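Long-range contacts in DegT/DnrJ/EryC1/StrS aminotransferase (Brucella abortus 2308, PDB 4QGR), which binds pyridoxal 5'-phosphate and, judging by its family, probably works as a transaminase: residues P42-F47 with I248-L253; A62-T67 with I241-D246; Q71-T76 with D219-V224. All blocks are in the same frame, centred on the assembly; numbering follows the deposited sequence.

Contact 1: residues P42-F47 with I248-L253; sequences PEVAEF and IQAAVL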
loop_
_atom_site.group_PDB
_atom_site.type_symbol
_atom_site.label_atom_id
_atom_site.label_comp_id
_atom_site.label_asym_id
_atom_site.label_seq_id
_atom_site.Cartn_x
_atom_site.Cartn_y
_atom_site.Cartn_z
ATOM N N PRO A 42 -8.022 -3.773 17.209
ATOM C CA PRO A 42 -9.026 -4.826 17.298
ATOM C C PRO A 42 -10.022 -4.875 16.175
ATOM O O PRO A 42 -10.438 -5.955 15.795
ATOM C CB PRO A 42 -9.747 -4.530 18.617
ATOM C CG PRO A 42 -8.703 -3.839 19.416
ATOM C CD PRO A 42 -7.883 -3.030 18.471
ATOM N N GLU A 43 -10.382 -3.710 15.628
ATOM C CA GLU A 43 -11.349 -3.642 14.558
ATOM C C GLU A 43 -10.902 -4.428 13.315
ATOM O O GLU A 43 -11.740 -4.919 12.583
ATOM C CB GLU A 43 -11.668 -2.174 14.171
ATOM C CG GLU A 43 -12.519 -1.412 15.196
ATOM C CD GLU A 43 -11.740 -0.830 16.372
ATOM O OE1 GLU A 43 -10.558 -1.139 16.589
ATOM O OE2 GLU A 43 -12.351 -0.066 17.141
ATOM N N VAL A 44 -9.598 -4.575 13.095
ATOM C CA VAL A 44 -9.136 -5.297 11.914
ATOM C C VAL A 44 -9.575 -6.768 11.962
ATOM O O VAL A 44 -10.263 -7.250 11.080
ATOM C CB VAL A 44 -7.624 -5.142 11.678
ATOM C CG1 VAL A 44 -7.208 -5.842 10.402
ATOM C CG2 VAL A 44 -7.271 -3.669 11.546
ATOM N N ALA A 45 -9.226 -7.462 13.028
ATOM C CA ALA A 45 -9.624 -8.855 13.160
ATOM C C ALA A 45 -11.131 -9.028 13.260
ATOM O O ALA A 45 -11.682 -9.998 12.735
ATOM C CB ALA A 45 -8.923 -9.497 14.344
ATOM N N GLU A 46 -11.780 -8.091 13.932
ATOM C CA GLU A 46 -13.214 -8.104 14.043
ATOM C C GLU A 46 -13.851 -8.039 12.657
ATOM O O GLU A 46 -14.795 -8.804 12.330
ATOM C CB GLU A 46 -13.658 -6.967 14.981
ATOM C CG GLU A 46 -15.144 -6.908 15.193
ATOM C CD GLU A 46 -15.598 -5.708 16.031
ATOM O OE1 GLU A 46 -14.740 -4.911 16.540
ATOM O OE2 GLU A 46 -16.846 -5.571 16.111
ATOM N N PHE A 47 -13.353 -7.128 11.826
ATOM C CA PHE A 47 -13.893 -7.004 10.477
ATOM C C PHE A 47 -13.592 -8.279 9.663
ATOM O O PHE A 47 -14.460 -8.761 8.933
ATOM C CB PHE A 47 -13.391 -5.713 9.797
ATOM C CG PHE A 47 -13.745 -5.601 8.359
ATOM C CD1 PHE A 47 -15.069 -5.435 7.971
ATOM C CD2 PHE A 47 -12.774 -5.645 7.382
ATOM C CE1 PHE A 47 -15.407 -5.345 6.656
ATOM C CE2 PHE A 47 -13.106 -5.534 6.068
ATOM C CZ PHE A 47 -14.440 -5.370 5.701
ATOM N N ILE A 248 -8.434 2.341 11.611
ATOM C CA ILE A 248 -9.467 3.356 11.383
ATOM C C ILE A 248 -10.345 3.001 10.189
ATOM O O ILE A 248 -11.562 3.232 10.224
ATOM C CB ILE A 248 -8.812 4.752 11.277
ATOM C CG1 ILE A 248 -9.828 5.843 11.539
ATOM C CG2 ILE A 248 -8.082 4.954 9.956
ATOM C CD1 ILE A 248 -9.228 7.215 11.658
ATOM N N GLN A 249 -9.779 2.392 9.150
ATOM C CA GLN A 249 -10.602 1.992 8.015
ATOM C C GLN A 249 -11.396 0.724 8.305
ATOM O O GLN A 249 -12.558 0.574 7.841
ATOM C CB GLN A 249 -9.721 1.809 6.755
ATOM C CG GLN A 249 -9.059 3.070 6.282
ATOM C CD GLN A 249 -10.004 4.222 6.065
ATOM O OE1 GLN A 249 -11.184 4.034 5.722
ATOM N NE2 GLN A 249 -9.470 5.433 6.177
ATOM N N ALA A 250 -10.837 -0.204 9.069
ATOM C CA ALA A 250 -11.638 -1.386 9.506
ATOM C C ALA A 250 -12.894 -0.961 10.312
ATOM O O ALA A 250 -13.975 -1.555 10.175
ATOM C CB ALA A 250 -10.804 -2.358 10.287
ATOM N N ALA A 251 -12.746 0.103 11.099
ATOM C CA ALA A 251 -13.840 0.601 11.939
ATOM C C ALA A 251 -14.947 1.163 11.053
ATOM O O ALA A 251 -16.148 0.882 11.269
ATOM C CB ALA A 251 -13.309 1.643 12.865
ATOM N N VAL A 252 -14.560 1.924 10.028
ATOM C CA VAL A 252 -15.517 2.353 8.998
ATOM C C VAL A 252 -16.238 1.160 8.345
ATOM O O VAL A 252 -17.490 1.116 8.231
ATOM C CB VAL A 252 -14.813 3.263 7.954
ATOM C CG1 VAL A 252 -15.715 3.499 6.751
ATOM C CG2 VAL A 252 -14.463 4.584 8.605
ATOM N N LEU A 253 -15.444 0.182 7.922
ATOM C CA LEU A 253 -15.954 -0.993 7.197
ATOM C C LEU A 253 -16.938 -1.848 8.012
ATOM O O LEU A 253 -17.916 -2.392 7.472
ATOM C CB LEU A 253 -14.778 -1.823 6.666
ATOM C CG LEU A 253 -14.130 -1.199 5.431
ATOM C CD1 LEU A 253 -12.730 -1.709 5.198
ATOM C CD2 LEU A 253 -14.940 -1.383 4.182
#
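F47 lays one face of its ring over the side chain of L253. The pair joins helix 42-55 to the start of the long helix 247-278 in a fold of the PLP-dependent aminotransferase kind. The two helix segments run in roughly the same direction, 42° apart, and their axes come within 7.8 Å. Such a close approach goes with the small residue at the crossing: the methyl of A250 sits against the backbone of the other helix, with CB 3.6 Å from E43 O and 3.8 Å from V44 CA. V44 adds its CG2 branch to this methyl. E43 starts toward helix 247-278 and lays CG alongside A251 CB at 3.9 Å. Its chain then bends at chi2 (82°), which takes the carboxylate away to a salt bridge with K31. Side chains of helix 22-35 cover part of the same region, V32 touching E43, I248 and A251. F195 meets the F47 ring edge-to-face. L253 CB makes a CH-pi contact with the same ring, 3.8 Å from the F47 centroid and 19° off its normal, while L253 CD1 lies 3.9 Å from F47 CE2.

Contact 2: residues A62-T67 with I241-D246; sequences ACANGT and INSRLD. With PLP (pyridoxal-5'-phosphate), chain E; PLP (pyridoxal-5'-phosphate), chain G; ACT (acetate ion), chain D.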
loop_
_atom_site.group_PDB
_atom_site.type_symbol
_atom_site.label_atom_id
_atom_site.label_comp_id
_atom_site.label_asym_id
_atom_site.label_seq_id
_atom_site.Cartn_x
_atom_site.Cartn_y
_atom_site.Cartn_z
ATOM N N ALA A 62 -7.179 -9.064 5.690
ATOM C CA ALA A 62 -7.299 -7.641 5.309
ATOM C C ALA A 62 -5.938 -7.121 4.865
ATOM O O ALA A 62 -4.922 -7.592 5.345
ATOM C CB ALA A 62 -7.873 -6.819 6.467
ATOM N N CYS A 63 -5.917 -6.174 3.916
ATOM C CA CYS A 63 -4.652 -5.587 3.449
ATOM C C CYS A 63 -4.887 -4.156 2.983
ATOM O O CYS A 63 -5.978 -3.590 3.208
ATOM C CB CYS A 63 -4.051 -6.462 2.339
ATOM S SG CYS A 63 -5.127 -6.814 0.921
ATOM N N ALA A 64 -3.912 -3.573 2.295
ATOM C CA ALA A 64 -3.925 -2.148 2.090
ATOM C C ALA A 64 -4.753 -1.642 0.933
ATOM O O ALA A 64 -5.172 -0.478 0.962
ATOM C CB ALA A 64 -2.507 -1.619 1.929
ATOM N N ASN A 65 -4.930 -2.470 -0.089
ATOM C CA ASN A 65 -5.699 -2.122 -1.250
ATOM C C ASN A 65 -5.887 -3.351 -2.131
ATOM O O ASN A 65 -5.303 -4.420 -1.879
ATOM C CB ASN A 65 -5.062 -0.943 -2.041
ATOM C CG ASN A 65 -3.733 -1.328 -2.652
ATOM O OD1 ASN A 65 -3.667 -2.204 -3.512
ATOM N ND2 ASN A 65 -2.673 -0.726 -2.176
ATOM N N GLY A 66 -6.748 -3.203 -3.124
ATOM C CA GLY A 66 -7.147 -4.325 -3.993
ATOM C C GLY A 66 -6.127 -4.714 -5.026
ATOM O O GLY A 66 -6.281 -5.754 -5.690
ATOM N N THR A 67 -5.107 -3.887 -5.210
ATOM C CA THR A 67 -4.017 -4.194 -6.141
ATOM C C THR A 67 -3.042 -5.120 -5.408
ATOM O O THR A 67 -2.703 -6.238 -5.891
ATOM C CB THR A 67 -3.312 -2.899 -6.606
ATOM O OG1 THR A 67 -4.263 -2.056 -7.262
ATOM C CG2 THR A 67 -2.169 -3.236 -7.542
ATOM N N ILE A 241 5.867 -7.445 1.512
ATOM C CA ILE A 241 5.551 -6.038 1.340
ATOM C C ILE A 241 4.969 -5.479 2.648
ATOM O O ILE A 241 4.912 -6.195 3.669
ATOM C CB ILE A 241 4.599 -5.835 0.158
ATOM C CG1 ILE A 241 3.283 -6.607 0.363
ATOM C CG2 ILE A 241 5.236 -6.252 -1.168
ATOM C CD1 ILE A 241 2.241 -6.234 -0.675
ATOM N N ASN A 242 4.553 -4.214 2.624
ATOM C CA ASN A 242 3.787 -3.673 3.732
ATOM C C ASN A 242 2.385 -3.448 3.232
ATOM O O ASN A 242 2.157 -2.476 2.526
ATOM C CB ASN A 242 4.355 -2.329 4.195
ATOM C CG ASN A 242 3.538 -1.698 5.321
ATOM O OD1 ASN A 242 2.530 -2.229 5.767
ATOM N ND2 ASN A 242 3.976 -0.541 5.769
ATOM N N SER A 243 1.441 -4.293 3.637
ATOM C CA SER A 243 0.072 -4.152 3.128
ATOM C C SER A 243 -0.980 -4.472 4.170
ATOM O O SER A 243 -1.492 -5.589 4.220
ATOM C CB SER A 243 -0.127 -5.008 1.890
ATOM O OG SER A 243 -1.375 -4.767 1.307
ATOM N N ARG A 244 -1.302 -3.470 4.991
ATOM C CA ARG A 244 -2.239 -3.601 6.110
ATOM C C ARG A 244 -3.451 -2.717 5.883
ATOM O O ARG A 244 -3.353 -1.609 5.335
ATOM C CB ARG A 244 -1.549 -3.224 7.424
ATOM C CG ARG A 244 -0.400 -4.155 7.789
ATOM C CD ARG A 244 0.336 -3.733 9.061
ATOM N NE ARG A 244 1.133 -2.534 8.865
ATOM C CZ ARG A 244 2.351 -2.329 9.356
ATOM N NH1 ARG A 244 2.965 -3.258 10.088
ATOM N NH2 ARG A 244 2.929 -1.171 9.160
ATOM N N LEU A 245 -4.611 -3.214 6.322
ATOM C CA LEU A 245 -5.800 -2.353 6.466
ATOM C C LEU A 245 -5.717 -1.579 7.772
ATOM O O LEU A 245 -5.583 -2.198 8.858
ATOM C CB LEU A 245 -7.046 -3.203 6.475
ATOM C CG LEU A 245 -8.418 -2.514 6.574
ATOM C CD1 LEU A 245 -8.680 -1.779 5.315
ATOM C CD2 LEU A 245 -9.527 -3.543 6.820
ATOM N N ASP A 246 -5.800 -0.247 7.686
ATOM C CA ASP A 246 -5.668 0.589 8.887
ATOM C C ASP A 246 -6.846 0.281 9.840
ATOM O O ASP A 246 -7.980 0.059 9.389
ATOM C CB ASP A 246 -5.757 2.082 8.580
ATOM C CG ASP A 246 -4.633 2.628 7.746
ATOM O OD1 ASP A 246 -3.489 2.046 7.670
ATOM O OD2 ASP A 246 -4.909 3.732 7.145
HETATM N N1 PLP E . -9.403 -4.973 -9.758
HETATM C C2 PLP E . -10.496 -4.382 -10.275
HETATM C C2A PLP E . -11.445 -5.124 -11.185
HETATM C C3 PLP E . -10.806 -2.988 -9.853
HETATM O O3 PLP E . -11.911 -2.417 -10.316
HETATM C C4 PLP E . -9.817 -2.272 -9.004
HETATM C C4A PLP E . -9.943 -0.921 -8.414
HETATM O O4A PLP E . -10.997 -0.489 -7.994
HETATM C C5 PLP E . -8.660 -3.043 -8.530
HETATM C C6 PLP E . -8.521 -4.370 -8.944
HETATM C C5A PLP E . -7.618 -2.402 -7.639
HETATM O O4P PLP E . -8.137 -2.077 -6.342
HETATM P P PLP E . -7.570 -0.810 -5.532
HETATM O O1P PLP E . -8.051 -0.956 -4.090
HETATM O O2P PLP E . -6.073 -0.773 -5.710
HETATM O O3P PLP E . -8.290 0.350 -6.239
HETATM N N1 PLP G . 13.105 2.047 6.512
HETATM C C2 PLP G . 13.338 2.081 7.847
HETATM C C2A PLP G . 14.708 2.447 8.372
HETATM C C3 PLP G . 12.233 1.812 8.798
HETATM O O3 PLP G . 12.422 1.877 10.130
HETATM C C4 PLP G . 10.907 1.435 8.254
HETATM C C4A PLP G . 9.728 1.193 9.093
HETATM O O4A PLP G . 9.754 1.540 10.240
HETATM C C5 PLP G . 10.766 1.431 6.797
HETATM C C6 PLP G . 11.895 1.720 6.004
HETATM C C5A PLP G . 9.413 1.035 6.206
HETATM O O4P PLP G . 8.418 2.025 6.493
HETATM P P PLP G . 6.893 1.581 6.635
HETATM O O1P PLP G . 6.134 2.891 6.530
HETATM O O2P PLP G . 6.529 0.542 5.573
HETATM O O3P PLP G . 6.853 0.979 8.052
HETATM C C ACT D . 6.276 -1.377 10.375
HETATM O O ACT D . 5.748 -2.435 10.822
HETATM O OXT ACT D . 5.949 -0.886 9.287
HETATM C CH3 ACT D . 7.333 -0.666 11.176
HETATM O O HOH W 1 -4.245 -5.830 7.609
#
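L245, S243 and C63 carry most of this contact. S243 supplies the polar link: its OG accepts from A64 N at 3.0 Å, and the bond is fairly straight at 164°. D68 is a second hydrogen-bonding partner of the same hydroxyl, so OG is gripped from two residues. The S243 side chain extends anti to its backbone N (chi1 -173°), which brings OG up to A64 N, with C63 CB next to that N, 3.3 Å from OG. C63 CA is 3.3 Å from S243 O in a CA-H...O contact. S243 O is buried and has no partner in the model beyond such contacts. L245 lays CB 3.5 Å from C63 O and packs both CB and CD2 against A62 CB, CD2 at 3.7 Å. A water joins A62 O to L245 N.

The joint lies at the end of strand 59-63, the strand that is outermost in this chain's central sheet. In this aminotransferase fold it runs into the cofactor-binding turn before helix 68-76. G66 N donates to O1P of one PLP at 2.8 Å. T67 OG1 binds its O2P at 2.7 Å, and N65 OD1 caps T67 N. N242 ND2 donates to O2P of the second subunit's PLP at 2.8 Å. The edge of the R244 guanidinium, through NH1 and NH2, holds an acetate ion that is probably from the crystallisation liquor; NH2 also forms a salt bridge with D206 of the second subunit.

Contact 3: residues Q71-T76 with D219-V224; sequences QMPLMT and DTLRSV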
loop_
_atom_site.group_PDB
_atom_site.type_symbol
_atom_site.label_atom_id
_atom_site.label_comp_id
_atom_site.label_asym_id
_atom_site.label_seq_id
_atom_site.Cartn_x
_atom_site.Cartn_y
_atom_site.Cartn_z
ATOM N N GLN A 71 -1.599 -9.058 -6.032
ATOM C CA GLN A 71 -0.173 -9.311 -6.075
ATOM C C GLN A 71 0.236 -10.388 -5.068
ATOM O O GLN A 71 1.023 -11.277 -5.386
ATOM C CB GLN A 71 0.599 -8.032 -5.769
ATOM C CG GLN A 71 2.127 -8.161 -5.734
ATOM C CD GLN A 71 2.785 -6.812 -5.418
ATOM O OE1 GLN A 71 2.108 -5.778 -5.401
ATOM N NE2 GLN A 71 4.051 -6.828 -5.043
ATOM N N MET A 72 -0.225 -10.276 -3.835
ATOM C CA MET A 72 0.299 -11.179 -2.815
ATOM C C MET A 72 0.090 -12.670 -3.091
ATOM O O MET A 72 1.008 -13.486 -2.861
ATOM C CB MET A 72 -0.173 -10.763 -1.426
ATOM C CG MET A 72 0.455 -9.438 -0.994
ATOM S SD MET A 72 0.074 -9.073 0.738
ATOM C CE MET A 72 -1.520 -8.262 0.663
ATOM N N PRO A 73 -1.098 -13.065 -3.585
ATOM C CA PRO A 73 -1.257 -14.476 -3.899
ATOM C C PRO A 73 -0.284 -14.964 -4.994
ATOM O O PRO A 73 0.138 -16.128 -4.939
ATOM C CB PRO A 73 -2.692 -14.568 -4.371
ATOM C CG PRO A 73 -3.391 -13.483 -3.621
ATOM C CD PRO A 73 -2.389 -12.372 -3.522
ATOM N N LEU A 74 0.031 -14.103 -5.977
ATOM C CA LEU A 74 1.024 -14.488 -6.989
ATOM C C LEU A 74 2.380 -14.708 -6.336
ATOM O O LEU A 74 3.111 -15.660 -6.687
ATOM C CB LEU A 74 1.143 -13.401 -8.074
ATOM C CG LEU A 74 -0.106 -13.174 -8.923
ATOM C CD1 LEU A 74 0.072 -11.966 -9.847
ATOM C CD2 LEU A 74 -0.408 -14.369 -9.783
ATOM N N MET A 75 2.731 -13.849 -5.369
ATOM C CA MET A 75 3.988 -13.992 -4.665
ATOM C C MET A 75 4.064 -15.288 -3.860
ATOM O O MET A 75 5.100 -15.992 -3.873
ATOM C CB MET A 75 4.281 -12.802 -3.753
ATOM C CG MET A 75 4.441 -11.479 -4.472
ATOM S SD MET A 75 4.536 -10.095 -3.359
ATOM C CE MET A 75 6.064 -10.375 -2.496
ATOM N N THR A 76 2.992 -15.623 -3.176
ATOM C CA THR A 76 2.991 -16.852 -2.360
ATOM C C THR A 76 3.158 -18.089 -3.219
ATOM O O THR A 76 3.719 -19.074 -2.747
ATOM C CB THR A 76 1.725 -17.050 -1.513
ATOM O OG1 THR A 76 0.596 -17.252 -2.366
ATOM C CG2 THR A 76 1.496 -15.887 -0.639
ATOM N N ASP A 219 -1.931 -18.329 5.990
ATOM C CA ASP A 219 -0.766 -18.060 6.853
ATOM C C ASP A 219 0.324 -17.396 6.050
ATOM O O ASP A 219 0.981 -16.481 6.533
ATOM C CB ASP A 219 -0.214 -19.363 7.431
ATOM C CG ASP A 219 -1.078 -19.951 8.534
ATOM O OD1 ASP A 219 -1.951 -19.259 9.088
ATOM O OD2 ASP A 219 -0.863 -21.145 8.872
ATOM N N THR A 220 0.514 -17.867 4.833
ATOM C CA THR A 220 1.529 -17.319 3.936
ATOM C C THR A 220 1.161 -15.897 3.562
ATOM O O THR A 220 2.020 -15.031 3.497
ATOM C CB THR A 220 1.745 -18.229 2.694
ATOM O OG1 THR A 220 2.091 -19.582 3.148
ATOM C CG2 THR A 220 2.832 -17.721 1.914
ATOM N N LEU A 221 -0.117 -15.645 3.319
ATOM C CA LEU A 221 -0.548 -14.271 2.948
ATOM C C LEU A 221 -0.315 -13.297 4.119
ATOM O O LEU A 221 0.098 -12.149 3.937
ATOM C CB LEU A 221 -2.006 -14.226 2.484
ATOM C CG LEU A 221 -2.215 -14.925 1.155
ATOM C CD1 LEU A 221 -3.700 -15.061 0.885
ATOM C CD2 LEU A 221 -1.542 -14.187 0.001
ATOM N N ARG A 222 -0.536 -13.783 5.336
ATOM C CA ARG A 222 -0.354 -12.953 6.503
ATOM C C ARG A 222 1.122 -12.656 6.733
ATOM O O ARG A 222 1.465 -11.615 7.302
ATOM C CB ARG A 222 -0.993 -13.548 7.762
ATOM C CG ARG A 222 -2.526 -13.608 7.698
ATOM C CD ARG A 222 -3.156 -13.951 9.053
ATOM N NE ARG A 222 -4.565 -14.359 8.953
ATOM C CZ ARG A 222 -5.588 -13.506 8.815
ATOM N NH1 ARG A 222 -5.377 -12.188 8.719
ATOM N NH2 ARG A 222 -6.813 -13.976 8.730
ATOM N N SER A 223 1.985 -13.569 6.292
ATOM C CA SER A 223 3.409 -13.329 6.337
ATOM C C SER A 223 3.806 -12.292 5.284
ATOM O O SER A 223 4.478 -11.327 5.591
ATOM C CB SER A 223 4.162 -14.649 6.111
ATOM O OG SER A 223 5.544 -14.458 5.857
ATOM N N VAL A 224 3.350 -12.476 4.058
ATOM C CA VAL A 224 3.742 -11.623 2.954
ATOM C C VAL A 224 3.360 -10.164 3.196
ATOM O O VAL A 224 4.117 -9.247 2.832
ATOM C CB VAL A 224 3.140 -12.144 1.610
ATOM C CG1 VAL A 224 3.300 -11.140 0.472
ATOM C CG2 VAL A 224 3.816 -13.452 1.221
#
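M72 turns its side chain toward V224. Its CB lies 4.0 Å from both L221 CD2 and V224 CG1. CG comes closer, at 3.6 Å from V224 CG1, and SD passes the same methyl at 3.8 Å. The M72 and V224 side chains run alongside each other, pointing opposite ways. The M72 chain bends at chi3 (-86°), and CE leaves the two helices to pack on C63 and S243. A second group of contacts forms round T76. Its CG2 meets T220 CG2 at 3.4 Å, tighter than usual for two carbons, and also touches L221 CD2 and V224 CG2. The chi1 of T76 (66°) turns OG1 back over its own helix, where it donates to P73 O at 2.8 Å. This leaves the methyl for the interface. L221 CD2 reaches in beside P73, across the line of its ring. The segments of helices 68-76 and 215-224 cross at 112°, with axes 9.6 Å apart. The contact is plain apolar helix packing on one side of the central sheet: M72, P73 and L221 rest on M210 of strand 208-212, while M72 and L221 also touch strand 59-63.

In the fold
Contact 2 joins the other two. L245 packs into contact 1, with its CD2 3.9 Å from A250 CB and its O 3.5 Å from V44 CG2. On the contact 3 side, I241 CD1 lies 3.7 Å from M72 CG, and I241 N probably bonds to V224 O. Contacts 1 and 3 do not touch, their nearest atoms being about 7 Å apart. Contact 2 alone of the three holds PLP-binding residues, and it serves two cofactors, one in each subunit's pocket. By nearest side-chain atoms, L253 of contact 1 is about 10 Å from a PLP and M72 of contact 3 about 11 Å. Neither is in contact with the cofactor.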